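Local atomic coordinates of alanine racemase 1 (Caldanaerobacter subterraneus subsp. tengcongensis MB4, PDB entry 4Y2W), a protein that belongs to the alanine racemase family, whose members join an eight-stranded parallel alpha/beta barrel of the TIM type to a second domain built mainly of beta strands. Residues 9-14 with 248-253; 14-19 with 243-248; 302-307 with 327-332. The protein carries 1 engineered substitution. All blocks are in the same frame, centred on the assembly; numbering follows the deposited sequence.

Interaction 1 (9-14 with 248-253)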
loop_
_atom_site.group_PDB
_atom_site.type_symbol
_atom_site.label_atom_id
_atom_site.label_comp_id
_atom_site.label_asym_id
_atom_site.label_seq_id
_atom_site.Cartn_x
_atom_site.Cartn_y
_atom_site.Cartn_z
ATOM N N THR A 9 -9.877 11.331 -4.798
ATOM C CA THR A 9 -8.692 10.564 -5.180
ATOM C C THR A 9 -9.117 9.131 -5.489
ATOM O O THR A 9 -9.701 8.463 -4.638
ATOM C CB THR A 9 -7.631 10.581 -4.063
ATOM O OG1 THR A 9 -7.087 11.898 -3.949
ATOM C CG2 THR A 9 -6.500 9.609 -4.351
ATOM N N ARG A 10 -8.830 8.666 -6.705
ATOM C CA ARG A 10 -9.341 7.375 -7.171
ATOM C C ARG A 10 -8.496 6.741 -8.266
ATOM O O ARG A 10 -7.690 7.406 -8.919
ATOM C CB ARG A 10 -10.763 7.546 -7.708
ATOM C CG ARG A 10 -10.856 8.384 -8.979
ATOM C CD ARG A 10 -12.299 8.684 -9.346
ATOM N NE ARG A 10 -12.956 9.536 -8.355
ATOM C CZ ARG A 10 -14.247 9.861 -8.374
ATOM N NH1 ARG A 10 -15.049 9.416 -9.333
ATOM N NH2 ARG A 10 -14.740 10.639 -7.421
ATOM N N VAL A 11 -8.714 5.442 -8.464
ATOM C CA VAL A 11 -8.171 4.710 -9.599
ATOM C C VAL A 11 -9.325 4.350 -10.521
ATOM O O VAL A 11 -10.313 3.772 -10.079
ATOM C CB VAL A 11 -7.429 3.435 -9.143
ATOM C CG1 VAL A 11 -7.427 2.367 -10.228
ATOM C CG2 VAL A 11 -6.003 3.776 -8.745
ATOM N N GLU A 12 -9.199 4.714 -11.794
ATOM C CA GLU A 12 -10.162 4.311 -12.812
ATOM C C GLU A 12 -9.590 3.124 -13.583
ATOM O O GLU A 12 -8.589 3.266 -14.298
ATOM C CB GLU A 12 -10.457 5.474 -13.766
ATOM C CG GLU A 12 -11.162 6.655 -13.112
ATOM C CD GLU A 12 -11.465 7.793 -14.077
ATOM O OE1 GLU A 12 -10.918 7.808 -15.199
ATOM O OE2 GLU A 12 -12.253 8.688 -13.703
ATOM N N VAL A 13 -10.213 1.956 -13.422
ATOM C CA VAL A 13 -9.783 0.737 -14.114
ATOM C C VAL A 13 -10.595 0.525 -15.389
ATOM O O VAL A 13 -11.825 0.447 -15.346
ATOM C CB VAL A 13 -9.922 -0.500 -13.204
ATOM C CG1 VAL A 13 -9.669 -1.787 -13.978
ATOM C CG2 VAL A 13 -8.968 -0.383 -12.029
ATOM N N TYR A 14 -9.897 0.422 -16.517
ATOM C CA TYR A 14 -10.535 0.237 -17.819
ATOM C C TYR A 14 -10.473 -1.227 -18.225
ATOM O O TYR A 14 -9.487 -1.689 -18.795
ATOM C CB TYR A 14 -9.886 1.149 -18.862
ATOM C CG TYR A 14 -10.166 2.600 -18.562
ATOM C CD1 TYR A 14 -9.435 3.279 -17.594
ATOM C CD2 TYR A 14 -11.199 3.274 -19.197
ATOM C CE1 TYR A 14 -9.705 4.601 -17.285
ATOM C CE2 TYR A 14 -11.478 4.598 -18.897
ATOM C CZ TYR A 14 -10.725 5.256 -17.939
ATOM O OH TYR A 14 -10.991 6.568 -17.635
ATOM N N LEU A 248 -5.185 1.722 -16.469
ATOM C CA LEU A 248 -5.410 2.405 -15.197
ATOM C C LEU A 248 -5.149 3.900 -15.292
ATOM O O LEU A 248 -4.134 4.321 -15.847
ATOM C CB LEU A 248 -4.502 1.814 -14.123
ATOM C CG LEU A 248 -4.596 2.442 -12.728
ATOM C CD1 LEU A 248 -4.386 1.375 -11.664
ATOM C CD2 LEU A 248 -3.620 3.599 -12.542
ATOM N N ARG A 249 -6.058 4.693 -14.728
ATOM C CA ARG A 249 -5.822 6.125 -14.534
ATOM C C ARG A 249 -5.928 6.482 -13.049
ATOM O O ARG A 249 -7.003 6.393 -12.455
ATOM C CB ARG A 249 -6.806 6.962 -15.349
ATOM C CG ARG A 249 -6.659 6.817 -16.855
ATOM C CD ARG A 249 -7.031 8.112 -17.562
ATOM N NE ARG A 249 -8.324 8.623 -17.109
ATOM C CZ ARG A 249 -8.690 9.906 -17.103
ATOM N NH1 ARG A 249 -7.872 10.867 -17.525
ATOM N NH2 ARG A 249 -9.897 10.233 -16.658
ATOM N N PHE A 250 -4.803 6.877 -12.459
ATOM C CA PHE A 250 -4.744 7.277 -11.057
ATOM C C PHE A 250 -5.009 8.775 -11.005
ATOM O O PHE A 250 -4.180 9.562 -11.450
ATOM C CB PHE A 250 -3.365 6.928 -10.482
ATOM C CG PHE A 250 -3.245 7.063 -8.985
ATOM C CD1 PHE A 250 -4.356 7.255 -8.164
ATOM C CD2 PHE A 250 -1.995 6.949 -8.388
ATOM C CE1 PHE A 250 -4.213 7.364 -6.791
ATOM C CE2 PHE A 250 -1.848 7.054 -7.019
ATOM C CZ PHE A 250 -2.959 7.262 -6.217
ATOM N N THR A 251 -6.172 9.160 -10.480
ATOM C CA THR A 251 -6.632 10.546 -10.552
ATOM C C THR A 251 -7.077 11.109 -9.201
ATOM O O THR A 251 -7.365 10.360 -8.263
ATOM C CB THR A 251 -7.803 10.678 -11.545
ATOM O OG1 THR A 251 -9.005 10.167 -10.957
ATOM C CG2 THR A 251 -7.503 9.917 -12.839
ATOM N N THR A 252 -7.121 12.438 -9.120
ATOM C CA THR A 252 -7.655 13.149 -7.956
ATOM C C THR A 252 -8.276 14.480 -8.385
ATOM O O THR A 252 -8.380 14.761 -9.580
ATOM C CB THR A 252 -6.575 13.388 -6.887
ATOM O OG1 THR A 252 -7.185 13.925 -5.709
ATOM C CG2 THR A 252 -5.502 14.347 -7.381
ATOM N N ARG A 253 -8.693 15.294 -7.416
ATOM C CA ARG A 253 -9.413 16.532 -7.717
ATOM C C ARG A 253 -8.824 17.748 -7.016
ATOM O O ARG A 253 -8.182 17.632 -5.970
ATOM C CB ARG A 253 -10.883 16.398 -7.318
ATOM C CG ARG A 253 -11.628 15.273 -8.016
ATOM C CD ARG A 253 -11.968 15.624 -9.453
ATOM N NE ARG A 253 -12.252 14.425 -10.241
ATOM C CZ ARG A 253 -12.924 14.403 -11.393
ATOM N NH1 ARG A 253 -13.415 15.519 -11.933
ATOM N NH2 ARG A 253 -13.115 13.243 -12.006
#

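Interaction 2 (14-19 with 243-248)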
loop_
_atom_site.group_PDB
_atom_site.type_symbol
_atom_site.label_atom_id
_atom_site.label_comp_id
_atom_site.label_asym_id
_atom_site.label_seq_id
_atom_site.Cartn_x
_atom_site.Cartn_y
_atom_site.Cartn_z
ATOM N N TYR A 14 -9.897 0.422 -16.517
ATOM C CA TYR A 14 -10.535 0.237 -17.819
ATOM C C TYR A 14 -10.473 -1.227 -18.225
ATOM O O TYR A 14 -9.487 -1.689 -18.795
ATOM C CB TYR A 14 -9.886 1.149 -18.862
ATOM C CG TYR A 14 -10.166 2.600 -18.562
ATOM C CD1 TYR A 14 -9.435 3.279 -17.594
ATOM C CD2 TYR A 14 -11.199 3.274 -19.197
ATOM C CE1 TYR A 14 -9.705 4.601 -17.285
ATOM C CE2 TYR A 14 -11.478 4.598 -18.897
ATOM C CZ TYR A 14 -10.725 5.256 -17.939
ATOM O OH TYR A 14 -10.991 6.568 -17.635
ATOM N N LEU A 15 -11.549 -1.944 -17.917
ATOM C CA LEU A 15 -11.621 -3.390 -18.119
ATOM C C LEU A 15 -11.507 -3.793 -19.585
ATOM O O LEU A 15 -10.876 -4.800 -19.898
ATOM C CB LEU A 15 -12.920 -3.941 -17.528
ATOM C CG LEU A 15 -13.026 -3.827 -16.006
ATOM C CD1 LEU A 15 -14.474 -3.965 -15.567
ATOM C CD2 LEU A 15 -12.139 -4.856 -15.313
ATOM N N ASP A 16 -12.118 -3.012 -20.474
ATOM C CA ASP A 16 -12.040 -3.275 -21.920
ATOM C C ASP A 16 -10.618 -3.106 -22.489
ATOM O O ASP A 16 -10.299 -3.661 -23.539
ATOM C CB ASP A 16 -13.044 -2.412 -22.700
ATOM C CG ASP A 16 -12.858 -0.924 -22.462
ATOM O OD1 ASP A 16 -13.275 -0.428 -21.393
ATOM O OD2 ASP A 16 -12.315 -0.245 -23.356
ATOM N N ALA A 17 -9.777 -2.342 -21.796
ATOM C CA ALA A 17 -8.367 -2.199 -22.159
ATOM C C ALA A 17 -7.536 -3.401 -21.706
ATOM O O ALA A 17 -6.558 -3.769 -22.358
ATOM C CB ALA A 17 -7.799 -0.915 -21.574
ATOM N N ILE A 18 -7.917 -3.999 -20.582
ATOM C CA ILE A 18 -7.251 -5.203 -20.079
ATOM C C ILE A 18 -7.584 -6.404 -20.971
ATOM O O ILE A 18 -6.703 -7.188 -21.320
ATOM C CB ILE A 18 -7.649 -5.501 -18.617
ATOM C CG1 ILE A 18 -7.174 -4.372 -17.697
ATOM C CG2 ILE A 18 -7.065 -6.830 -18.150
ATOM C CD1 ILE A 18 -7.865 -4.349 -16.347
ATOM N N THR A 19 -8.858 -6.538 -21.339
ATOM C CA THR A 19 -9.287 -7.606 -22.243
ATOM C C THR A 19 -8.631 -7.447 -23.614
ATOM O O THR A 19 -8.278 -8.437 -24.251
ATOM C CB THR A 19 -10.823 -7.652 -22.419
ATOM O OG1 THR A 19 -11.300 -6.381 -22.872
ATOM C CG2 THR A 19 -11.510 -8.016 -21.112
ATOM N N GLU A 243 0.289 -3.939 -29.345
ATOM C CA GLU A 243 -0.326 -2.618 -29.193
ATOM C C GLU A 243 -1.135 -2.557 -27.896
ATOM O O GLU A 243 -2.280 -3.011 -27.848
ATOM C CB GLU A 243 -1.245 -2.319 -30.379
ATOM C CG GLU A 243 -1.808 -0.901 -30.384
ATOM C CD GLU A 243 -3.315 -0.848 -30.592
ATOM O OE1 GLU A 243 -3.966 0.018 -29.968
ATOM O OE2 GLU A 243 -3.851 -1.669 -31.370
ATOM N N LEU A 244 -0.543 -1.981 -26.853
ATOM C CA LEU A 244 -1.189 -1.919 -25.544
ATOM C C LEU A 244 -2.042 -0.665 -25.383
ATOM O O LEU A 244 -1.711 0.396 -25.920
ATOM C CB LEU A 244 -0.143 -1.987 -24.425
ATOM C CG LEU A 244 0.702 -3.264 -24.384
ATOM C CD1 LEU A 244 1.817 -3.150 -23.353
ATOM C CD2 LEU A 244 -0.156 -4.490 -24.109
ATOM N N ARG A 245 -3.146 -0.807 -24.647
ATOM C CA ARG A 245 -4.002 0.321 -24.281
ATOM C C ARG A 245 -3.882 0.608 -22.786
ATOM O O ARG A 245 -3.518 -0.263 -21.997
ATOM C CB ARG A 245 -5.463 0.047 -24.658
ATOM C CG ARG A 245 -5.660 -0.249 -26.137
ATOM C CD ARG A 245 -7.017 0.191 -26.672
ATOM N NE ARG A 245 -8.151 -0.493 -26.041
ATOM C CZ ARG A 245 -8.900 -0.004 -25.047
ATOM N NH1 ARG A 245 -8.663 1.195 -24.517
ATOM N NH2 ARG A 245 -9.908 -0.731 -24.575
ATOM N N GLU A 246 -4.191 1.843 -22.413
ATOM C CA GLU A 246 -4.075 2.289 -21.032
ATOM C C GLU A 246 -5.174 1.652 -20.193
ATOM O O GLU A 246 -6.357 1.783 -20.519
ATOM C CB GLU A 246 -4.178 3.813 -20.970
ATOM C CG GLU A 246 -3.677 4.429 -19.676
ATOM C CD GLU A 246 -3.736 5.941 -19.716
ATOM O OE1 GLU A 246 -2.671 6.562 -19.877
ATOM O OE2 GLU A 246 -4.849 6.505 -19.615
ATOM N N THR A 247 -4.776 0.961 -19.124
ATOM C CA THR A 247 -5.707 0.190 -18.297
ATOM C C THR A 247 -6.075 0.873 -16.982
ATOM O O THR A 247 -7.153 0.621 -16.439
ATOM C CB THR A 247 -5.137 -1.201 -17.967
ATOM O OG1 THR A 247 -3.831 -1.065 -17.400
ATOM C CG2 THR A 247 -5.052 -2.053 -19.217
ATOM N N LEU A 248 -5.185 1.722 -16.469
ATOM C CA LEU A 248 -5.410 2.405 -15.197
ATOM C C LEU A 248 -5.149 3.900 -15.292
ATOM O O LEU A 248 -4.134 4.321 -15.847
ATOM C CB LEU A 248 -4.502 1.814 -14.123
ATOM C CG LEU A 248 -4.596 2.442 -12.728
ATOM C CD1 LEU A 248 -4.386 1.375 -11.664
ATOM C CD2 LEU A 248 -3.620 3.599 -12.542
#

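Interaction 3 (302-307 with 327-332)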
loop_
_atom_site.group_PDB
_atom_site.type_symbol
_atom_site.label_atom_id
_atom_site.label_comp_id
_atom_site.label_asym_id
_atom_site.label_seq_id
_atom_site.Cartn_x
_atom_site.Cartn_y
_atom_site.Cartn_z
ATOM N N LEU A 302 -0.779 15.988 -14.457
ATOM C CA LEU A 302 -1.565 16.545 -15.553
ATOM C C LEU A 302 -2.837 17.197 -15.037
ATOM O O LEU A 302 -3.553 16.619 -14.221
ATOM C CB LEU A 302 -1.914 15.463 -16.575
ATOM C CG LEU A 302 -0.751 14.941 -17.418
ATOM C CD1 LEU A 302 -1.187 13.732 -18.231
ATOM C CD2 LEU A 302 -0.209 16.035 -18.327
ATOM N N LEU A 303 -3.101 18.405 -15.525
ATOM C CA LEU A 303 -4.298 19.162 -15.184
ATOM C C LEU A 303 -4.685 19.974 -16.406
ATOM O O LEU A 303 -3.963 20.901 -16.784
ATOM C CB LEU A 303 -4.022 20.091 -13.998
ATOM C CG LEU A 303 -5.056 21.185 -13.696
ATOM C CD1 LEU A 303 -6.423 20.586 -13.400
ATOM C CD2 LEU A 303 -4.589 22.064 -12.544
ATOM N N LYS A 304 -5.807 19.617 -17.028
ATOM C CA LYS A 304 -6.275 20.264 -18.260
ATOM C C LYS A 304 -5.270 20.124 -19.405
ATOM O O LYS A 304 -5.138 21.021 -20.239
ATOM C CB LYS A 304 -6.585 21.747 -18.015
ATOM C CG LYS A 304 -7.635 22.005 -16.949
ATOM C CD LYS A 304 -7.651 23.471 -16.554
ATOM C CE LYS A 304 -9.001 23.893 -16.004
ATOM N NZ LYS A 304 -9.959 24.251 -17.086
ATOM N N GLY A 305 -4.559 18.999 -19.437
ATOM C CA GLY A 305 -3.544 18.750 -20.462
ATOM C C GLY A 305 -2.256 19.541 -20.297
ATOM O O GLY A 305 -1.419 19.552 -21.202
ATOM N N LYS A 306 -2.091 20.199 -19.151
ATOM C CA LYS A 306 -0.884 20.961 -18.839
ATOM C C LYS A 306 -0.154 20.271 -17.697
ATOM O O LYS A 306 -0.785 19.663 -16.827
ATOM C CB LYS A 306 -1.230 22.393 -18.415
ATOM C CG LYS A 306 -2.037 23.190 -19.426
ATOM C CD LYS A 306 -1.194 23.638 -20.605
ATOM C CE LYS A 306 -2.038 24.403 -21.609
ATOM N NZ LYS A 306 -1.215 24.966 -22.715
ATOM N N TYR A 307 1.170 20.376 -17.697
ATOM C CA TYR A 307 1.977 19.839 -16.610
ATOM C C TYR A 307 2.030 20.824 -15.445
ATOM O O TYR A 307 2.295 22.013 -15.638
ATOM C CB TYR A 307 3.385 19.508 -17.103
ATOM C CG TYR A 307 3.427 18.245 -17.927
ATOM C CD1 TYR A 307 3.614 17.006 -17.321
ATOM C CD2 TYR A 307 3.257 18.283 -19.308
ATOM C CE1 TYR A 307 3.644 15.843 -18.065
ATOM C CE2 TYR A 307 3.285 17.122 -20.059
ATOM C CZ TYR A 307 3.480 15.905 -19.431
ATOM O OH TYR A 307 3.512 14.741 -20.163
ATOM N N GLU A 327 -4.892 28.235 -17.107
ATOM C CA GLU A 327 -6.022 29.162 -17.086
ATOM C C GLU A 327 -7.350 28.444 -16.847
ATOM O O GLU A 327 -7.562 27.329 -17.329
ATOM C CB GLU A 327 -6.093 29.962 -18.394
ATOM C CG GLU A 327 -5.090 31.106 -18.478
ATOM C CD GLU A 327 -5.437 32.116 -19.562
ATOM O OE1 GLU A 327 -5.515 33.325 -19.245
ATOM O OE2 GLU A 327 -5.642 31.702 -20.728
ATOM N N GLY A 328 -8.235 29.098 -16.097
ATOM C CA GLY A 328 -9.586 28.596 -15.854
ATOM C C GLY A 328 -9.674 27.460 -14.855
ATOM O O GLY A 328 -10.568 26.620 -14.950
ATOM N N VAL A 329 -8.762 27.444 -13.884
ATOM C CA VAL A 329 -8.709 26.370 -12.891
ATOM C C VAL A 329 -9.837 26.546 -11.879
ATOM O O VAL A 329 -10.146 27.665 -11.463
ATOM C CB VAL A 329 -7.344 26.317 -12.168
ATOM C CG1 VAL A 329 -7.346 25.250 -11.082
ATOM C CG2 VAL A 329 -6.227 26.038 -13.162
ATOM N N GLU A 330 -10.443 25.425 -11.496
ATOM C CA GLU A 330 -11.627 25.426 -10.649
ATOM C C GLU A 330 -11.579 24.299 -9.627
ATOM O O GLU A 330 -10.792 23.358 -9.752
ATOM C CB GLU A 330 -12.881 25.261 -11.507
ATOM C CG GLU A 330 -13.230 26.469 -12.359
ATOM C CD GLU A 330 -14.613 26.362 -12.972
ATOM O OE1 GLU A 330 -15.095 25.226 -13.174
ATOM O OE2 GLU A 330 -15.220 27.416 -13.250
ATOM N N ILE A 331 -12.443 24.404 -8.623
ATOM C CA ILE A 331 -12.570 23.373 -7.602
ATOM C C ILE A 331 -13.259 22.175 -8.243
ATOM O O ILE A 331 -14.338 22.316 -8.821
ATOM C CB ILE A 331 -13.406 23.863 -6.395
ATOM C CG1 ILE A 331 -12.793 25.125 -5.764
ATOM C CG2 ILE A 331 -13.558 22.757 -5.361
ATOM C CD1 ILE A 331 -11.362 24.972 -5.293
ATOM N N GLY A 332 -12.629 21.006 -8.157
ATOM C CA GLY A 332 -13.186 19.786 -8.731
ATOM C C GLY A 332 -12.698 19.466 -10.133
ATOM O O GLY A 332 -13.225 18.557 -10.780
#

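Interaction 1 (9-14 with 248-253)
Glu12 OE1 is gripped from two directions: Arg249 NH2 donates to Glu12 OE1 over 3.0 Å as part of a salt bridge, and Tyr14 OH donates to the same Glu12 OE1 at 2.7 Å. The guanidinium meets the oxygen on its syn side and the phenol from above the opposite face of the carboxylate, a clamp that probably favours the charged form of Glu12. This cluster crowns one face of an antiparallel beta ladder, in which strand 10-14, near the start of the chain, is built into the mixed sheet of the beta domain between strands 248-260 and 372-376. Arg10 with Thr251 and Glu12 with Arg249 form the hydrogen-bonded pairs, and Val11 with Phe250 and Val13 with Leu248 alternate as non-hydrogen-bonded ones. The bonds are nearly straight, that from Glu12 N to Arg249 O measuring 2.8 Å. Arg249 CG stands beside its own backbone N (chi1 -65°), and bends further out lay the chain alongside Glu12, with guanidinium and carboxylate planes 47° apart. Arg249 NH2 also forms a salt bridge with Glu334, and Arg249 NH1 bonds Thr340 O. On the other face the contact turns apolar. Val11 CG1 meets Leu248 CD1 at 3.5 Å, the side chains crossing at about a right angle, while Val11 CG2 rests 3.9 Å from Phe250 CD1. Arg10 O lies in the plane of the Phe250 ring, at its edge, 3.4 Å from Phe250 CD1. Where the ladder runs out, Thr252 OG1 donates to Thr9 OG1 at 2.7 Å, and Thr9 OG1 is also bonded to Pro284 O.

Interaction 2 (14-19 with 243-248)
Tyr14, at the N-cap position of helix 15-28, and Thr247, in an irregular run leading into strand 248-260, are tied through their backbones, Tyr14 N donating to Thr247 O at 2.8 Å along an almost straight line (178° at the hydrogen). The same Thr247 O lies at the edge of the Tyr14 ring, in its plane. At the start of the helix, Arg245 NH2 bonds Asp16 OD2 at 2.7 Å in a salt bridge, approaching from above the carboxylate while the two flat groups are turned only 26° apart. The Arg245 chain, bent at its second and third torsions, also spreads one guanidinium face over Ala17, whose CB sits 3.4 Å above the plane and towards its rim. Asp16 lies in the first helical turn, where its negative charge would probably suit the helix dipole. Deeper in, Thr247 CG2 packs 3.5 Å from Ile18 CG1, the side chains crossing at about a right angle, and Thr247 OG1 turns to Phe230 O instead. Ile18 reaches on to helix 48-58, on the outside of the barrel. A strand of the beta domain passing directly into a barrel helix, against the returning chain, marks the domain junction of the two-domain alanine racemase fold.

Interaction 3 (302-307 with 327-332)
Lys304 and Val329 have the nearest CA atoms of the two segments, 8.5 Å apart, as the tight turn between strands 300-303 and 306-311 faces the irregular loop 327-332. The turn, from Leu303 to Lys306, is of type I', with Lys304 and Gly305 both at positive phi (60° and 74°). It is closed by a pair of backbone bonds, from Leu303 N to Lys306 O at 2.9 Å and from Lys306 N to Leu303 O at 3.1 Å. With the backbones of the two segments this far apart, the gap is bridged by side chains reaching out from the turn. Lys304 does so with a long arm that turns at its last torsion (chi4 -84°), bringing NZ to Gly328 O at 3.2 Å in a weak hydrogen bond. Along the way Lys304 CE passes 4.0 Å from Val329 CA. This is the meeting of a beta hairpin with a connecting loop at the surface of the beta domain: the loop leads from strand 319-322 to strand 334-336, and Leu302 is bonded through its backbone to Val336 of the latter. Beneath the lysine, Leu303 CD2 touches Val329 CG2 at 4.3 Å, a light apolar contact that Val335 extends on the leucine side and Leu257 on the valine side. The nearby carboxylate of Glu330 is not paired with the lysine: Glu330 OE1 stays 6.5 Å from Lys304 NZ and forms a salt bridge with Lys2 instead.

Interactions 1 and 2 are continuous along both segments, sharing Tyr14 and Leu248, so that strand 10-14 and the helix after it are held by one continuous partner; Val13 CG1 packs on Ile18 CD1 between them. Interaction 1 is buried and rests on a regular backbone ladder, whereas interaction 2, partly buried, keeps a single backbone bond and leaves the rest to side chains. Interaction 3 lies at the surface, with its centre about 16 Å from that of interaction 1, and relies on one weak bond and light packing. It nevertheless borders the same sheet, and Arg253 NH1 probably bonds Gly332 O to join the two.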